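Local coordinates for protein putative glucarate dehydratase (Pseudomonas fluorescens, PDB 4IT1) that probably dehydrates D-glucarate to 5-dehydro-4-deoxy-D-glucarate with the help of a bound magnesium ion, the first step of D-glucarate breakdown, at residues G285-F297 with S308-G320. Sequence-based numbering, arbitrary orientation.
Sequences GLPLATNMVVTDF and SVQIVLADHHYWG. With MG (magnesium ion), chain E.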
# COMPACT_ATOMS: atom_id res chain seq x y z
N GLY A 285 -23.66 -4.19 -19.08
CA GLY A 285 -23.42 -3.06 -18.18
C GLY A 285 -23.53 -3.44 -16.71
O GLY A 285 -23.47 -2.57 -15.84
N LEU A 286 -23.70 -4.73 -16.42
CA LEU A 286 -23.86 -5.22 -15.04
C LEU A 286 -22.60 -5.11 -14.18
O LEU A 286 -21.48 -5.24 -14.69
CB LEU A 286 -24.38 -6.65 -15.04
CG LEU A 286 -25.85 -6.81 -15.42
CD1 LEU A 286 -26.18 -8.28 -15.60
CD2 LEU A 286 -26.77 -6.15 -14.39
N PRO A 287 -22.79 -4.88 -12.85
CA PRO A 287 -21.64 -4.81 -11.94
C PRO A 287 -21.11 -6.21 -11.60
O PRO A 287 -21.78 -6.98 -10.90
CB PRO A 287 -22.20 -4.12 -10.69
CG PRO A 287 -23.68 -3.98 -10.91
CD PRO A 287 -24.06 -4.76 -12.13
N LEU A 288 -19.92 -6.52 -12.11
CA LEU A 288 -19.32 -7.83 -11.89
C LEU A 288 -18.24 -7.78 -10.83
O LEU A 288 -17.36 -6.92 -10.84
CB LEU A 288 -18.78 -8.42 -13.20
CG LEU A 288 -19.78 -8.49 -14.36
CD1 LEU A 288 -19.12 -9.09 -15.58
CD2 LEU A 288 -21.04 -9.27 -13.98
N ALA A 289 -18.35 -8.72 -9.89
CA ALA A 289 -17.39 -8.88 -8.81
C ALA A 289 -16.63 -10.18 -9.05
O ALA A 289 -17.13 -11.07 -9.76
CB ALA A 289 -18.11 -8.94 -7.47
N THR A 290 -15.45 -10.30 -8.44
CA THR A 290 -14.67 -11.52 -8.58
C THR A 290 -13.84 -11.86 -7.35
O THR A 290 -13.36 -10.98 -6.64
CB THR A 290 -13.70 -11.45 -9.79
OG1 THR A 290 -13.17 -12.76 -10.06
CG2 THR A 290 -12.54 -10.50 -9.52
N ASN A 291 -13.67 -13.15 -7.10
CA ASN A 291 -12.49 -13.62 -6.38
C ASN A 291 -11.87 -14.84 -7.08
O ASN A 291 -11.35 -15.75 -6.44
CB ASN A 291 -12.75 -13.79 -4.87
CG ASN A 291 -13.81 -14.81 -4.54
OD1 ASN A 291 -14.42 -15.45 -5.40
ND2 ASN A 291 -14.05 -14.98 -3.24
N MET A 292 -11.94 -14.82 -8.41
CA MET A 292 -11.43 -15.90 -9.25
C MET A 292 -10.49 -15.39 -10.32
O MET A 292 -9.41 -15.96 -10.50
CB MET A 292 -12.58 -16.68 -9.89
CG MET A 292 -13.23 -17.68 -8.94
SD MET A 292 -14.68 -18.50 -9.63
CE MET A 292 -13.91 -19.78 -10.63
N VAL A 293 -10.88 -14.32 -11.01
CA VAL A 293 -10.06 -13.79 -12.08
C VAL A 293 -9.11 -12.66 -11.64
O VAL A 293 -8.21 -12.27 -12.37
CB VAL A 293 -10.88 -13.39 -13.32
CG1 VAL A 293 -11.63 -14.60 -13.84
CG2 VAL A 293 -11.84 -12.25 -13.00
N VAL A 294 -9.32 -12.14 -10.43
CA VAL A 294 -8.38 -11.19 -9.85
C VAL A 294 -8.09 -11.66 -8.43
O VAL A 294 -8.84 -11.36 -7.49
CB VAL A 294 -8.93 -9.73 -9.86
CG1 VAL A 294 -7.96 -8.78 -9.16
CG2 VAL A 294 -9.15 -9.25 -11.28
N THR A 295 -7.00 -12.42 -8.30
CA THR A 295 -6.62 -13.03 -7.03
C THR A 295 -5.20 -12.67 -6.64
O THR A 295 -4.73 -13.08 -5.58
CB THR A 295 -6.75 -14.57 -7.05
OG1 THR A 295 -5.83 -15.12 -8.01
CG2 THR A 295 -8.17 -14.99 -7.40
N ASP A 296 -4.51 -11.92 -7.50
CA ASP A 296 -3.16 -11.42 -7.19
C ASP A 296 -2.86 -10.17 -8.00
O ASP A 296 -3.65 -9.77 -8.85
CB ASP A 296 -2.07 -12.51 -7.39
CG ASP A 296 -1.80 -12.83 -8.87
OD1 ASP A 296 -1.75 -11.91 -9.72
OD2 ASP A 296 -1.61 -14.02 -9.18
N PHE A 297 -1.71 -9.55 -7.74
CA PHE A 297 -1.41 -8.25 -8.32
C PHE A 297 -1.23 -8.24 -9.84
O PHE A 297 -1.57 -7.25 -10.50
CB PHE A 297 -0.25 -7.58 -7.58
CG PHE A 297 -0.61 -7.12 -6.20
CD1 PHE A 297 -1.25 -5.89 -6.00
CD2 PHE A 297 -0.34 -7.92 -5.09
CE1 PHE A 297 -1.60 -5.47 -4.73
CE2 PHE A 297 -0.69 -7.49 -3.81
CZ PHE A 297 -1.32 -6.27 -3.63
N SER A 308 -12.31 -6.09 -16.97
CA SER A 308 -13.07 -7.34 -16.76
C SER A 308 -14.02 -7.30 -15.58
O SER A 308 -15.13 -7.83 -15.65
CB SER A 308 -12.12 -8.52 -16.56
OG SER A 308 -11.29 -8.70 -17.68
N VAL A 309 -13.58 -6.70 -14.48
CA VAL A 309 -14.36 -6.67 -13.25
C VAL A 309 -14.47 -5.25 -12.69
O VAL A 309 -13.59 -4.42 -12.89
CB VAL A 309 -13.79 -7.62 -12.17
CG1 VAL A 309 -13.82 -9.05 -12.67
CG2 VAL A 309 -12.39 -7.23 -11.74
N GLN A 310 -15.57 -5.01 -11.98
CA GLN A 310 -15.84 -3.70 -11.41
C GLN A 310 -15.64 -3.72 -9.90
O GLN A 310 -15.57 -2.67 -9.27
CB GLN A 310 -17.26 -3.27 -11.76
CG GLN A 310 -17.47 -3.01 -13.24
CD GLN A 310 -17.42 -4.27 -14.09
OE1 GLN A 310 -18.16 -5.23 -13.84
NE2 GLN A 310 -16.54 -4.28 -15.09
N ILE A 311 -15.54 -4.93 -9.33
CA ILE A 311 -15.44 -5.11 -7.88
C ILE A 311 -14.50 -6.27 -7.55
O ILE A 311 -14.67 -7.37 -8.07
CB ILE A 311 -16.82 -5.40 -7.23
CG1 ILE A 311 -17.80 -4.23 -7.44
CG2 ILE A 311 -16.65 -5.69 -5.75
CD1 ILE A 311 -19.25 -4.66 -7.62
N VAL A 312 -13.54 -6.01 -6.68
CA VAL A 312 -12.62 -7.04 -6.22
C VAL A 312 -12.96 -7.45 -4.79
O VAL A 312 -12.99 -6.61 -3.89
CB VAL A 312 -11.15 -6.58 -6.29
CG1 VAL A 312 -10.23 -7.68 -5.79
CG2 VAL A 312 -10.78 -6.19 -7.72
N LEU A 313 -13.23 -8.74 -4.60
CA LEU A 313 -13.37 -9.28 -3.26
C LEU A 313 -12.00 -9.75 -2.75
O LEU A 313 -11.52 -10.82 -3.13
CB LEU A 313 -14.39 -10.42 -3.22
CG LEU A 313 -15.75 -10.16 -3.87
CD1 LEU A 313 -16.65 -11.37 -3.66
CD2 LEU A 313 -16.44 -8.91 -3.33
N ALA A 314 -11.37 -8.92 -1.93
CA ALA A 314 -10.11 -9.26 -1.29
C ALA A 314 -10.27 -10.35 -0.24
O ALA A 314 -11.39 -10.66 0.19
CB ALA A 314 -9.48 -8.01 -0.68
N ASP A 315 -9.15 -10.94 0.17
CA ASP A 315 -9.09 -12.06 1.11
C ASP A 315 -7.65 -12.08 1.58
O ASP A 315 -6.75 -12.39 0.79
CB ASP A 315 -9.45 -13.37 0.41
CG ASP A 315 -9.55 -14.56 1.37
OD1 ASP A 315 -8.74 -14.65 2.31
OD2 ASP A 315 -10.44 -15.41 1.15
N HIS A 316 -7.43 -11.71 2.84
CA HIS A 316 -6.07 -11.45 3.31
C HIS A 316 -5.23 -12.73 3.32
O HIS A 316 -4.00 -12.66 3.33
CB HIS A 316 -6.10 -10.82 4.71
CG HIS A 316 -6.50 -11.76 5.80
ND1 HIS A 316 -7.82 -12.01 6.12
CD2 HIS A 316 -5.75 -12.51 6.65
CE1 HIS A 316 -7.87 -12.87 7.12
NE2 HIS A 316 -6.63 -13.19 7.46
N HIS A 317 -5.91 -13.87 3.31
CA HIS A 317 -5.24 -15.17 3.40
C HIS A 317 -4.35 -15.42 2.20
O HIS A 317 -3.22 -15.89 2.36
CB HIS A 317 -6.25 -16.29 3.53
CG HIS A 317 -7.09 -16.21 4.76
ND1 HIS A 317 -8.45 -15.97 4.72
CD2 HIS A 317 -6.77 -16.33 6.07
CE1 HIS A 317 -8.92 -15.97 5.96
NE2 HIS A 317 -7.92 -16.18 6.79
N TYR A 318 -4.85 -15.12 1.01
CA TYR A 318 -4.07 -15.40 -0.19
C TYR A 318 -3.50 -14.19 -0.89
O TYR A 318 -2.58 -14.32 -1.70
CB TYR A 318 -4.81 -16.33 -1.16
CG TYR A 318 -6.10 -15.81 -1.73
CD1 TYR A 318 -6.11 -14.89 -2.77
CD2 TYR A 318 -7.31 -16.30 -1.27
CE1 TYR A 318 -7.30 -14.44 -3.32
CE2 TYR A 318 -8.52 -15.86 -1.81
CZ TYR A 318 -8.50 -14.92 -2.83
OH TYR A 318 -9.70 -14.48 -3.37
N TRP A 319 -4.00 -13.01 -0.56
CA TRP A 319 -3.44 -11.79 -1.14
C TRP A 319 -2.11 -11.39 -0.52
O TRP A 319 -1.43 -10.50 -1.03
CB TRP A 319 -4.43 -10.65 -1.09
CG TRP A 319 -5.32 -10.61 -2.27
CD1 TRP A 319 -6.53 -11.23 -2.41
CD2 TRP A 319 -5.07 -9.91 -3.50
NE1 TRP A 319 -7.06 -10.96 -3.65
CE2 TRP A 319 -6.19 -10.14 -4.33
CE3 TRP A 319 -4.03 -9.10 -3.96
CZ2 TRP A 319 -6.29 -9.59 -5.61
CZ3 TRP A 319 -4.14 -8.55 -5.25
CH2 TRP A 319 -5.26 -8.81 -6.06
N GLY A 320 -1.75 -12.05 0.57
CA GLY A 320 -0.44 -11.82 1.19
C GLY A 320 -0.47 -11.12 2.54
O GLY A 320 0.53 -10.55 2.96
MG MG E . -16.26 -16.56 -5.01
O HOH W 1 -12.04 -13.46 -1.80
O HOH W 2 -16.17 -16.69 -2.91
O HOH W 3 -9.50 -12.04 -4.87
O HOH W 4 -2.18 -13.24 -4.15
O HOH W 5 -16.31 -16.67 -7.16
O HOH W 6 -15.26 -18.35 -5.07
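Trp319 lies against the 294-297 backbone and meets Phe297 edge-on: the rim of its six-membered ring points at the Phe297 face in a T-shaped stack, planes at 90°, with Trp319 CZ3 over the ring centre. One indole face is covered by peptide atoms, Thr295 O over its centre and Asp296 N toward its rim. Phe297 also makes a cation-pi contact with Lys330 of the second subunit. At the indole edge, Trp319 NE1 donates to a water 2.9 Å away; this water also accepts from Tyr318 OH and donates to Val294 O and Leu313 O, giving it four partners. A second water donates to Leu313 O and Tyr318 OH and accepts from Asn291 ND2. This water links the amide nitrogen to 308-320, while Asn291 OD1 binds magnesium at 2.2 Å; Asp243 and Glu268 complete the protein ligands. ND2 also donates to a magnesium-bound water, which together with the OD1-magnesium bond fixes the amide's rotation. Asn291 CB packs 3.5 Å from Tyr318 OH.

Strands 288-290 and 311-314 position these groups. They run parallel, their axes 24° apart, and Thr290 N donates to Ile311 O while Leu313 N returns a 3.0 Å bond to Thr290 O. At the strand start, Gln310 bends at chi2 (69°) and brings OE1 to accept a hydrogen bond from Leu288 N at 2.8 Å, the donor in the plane of the Gln310 amide, while Gln310 N donates to Leu288 O. Thr290 OG1 accepts from Met292 N and Val293 N, an ST turn and ST motif, and bonds to Asp269; its CG2 packs 3.7 Å from Val309 CG1. With helix 297-306 between the strands, this is a beta-alpha-beta unit of the enolase-superfamily barrel, carrying a metal ligand just past a strand's C-terminal end.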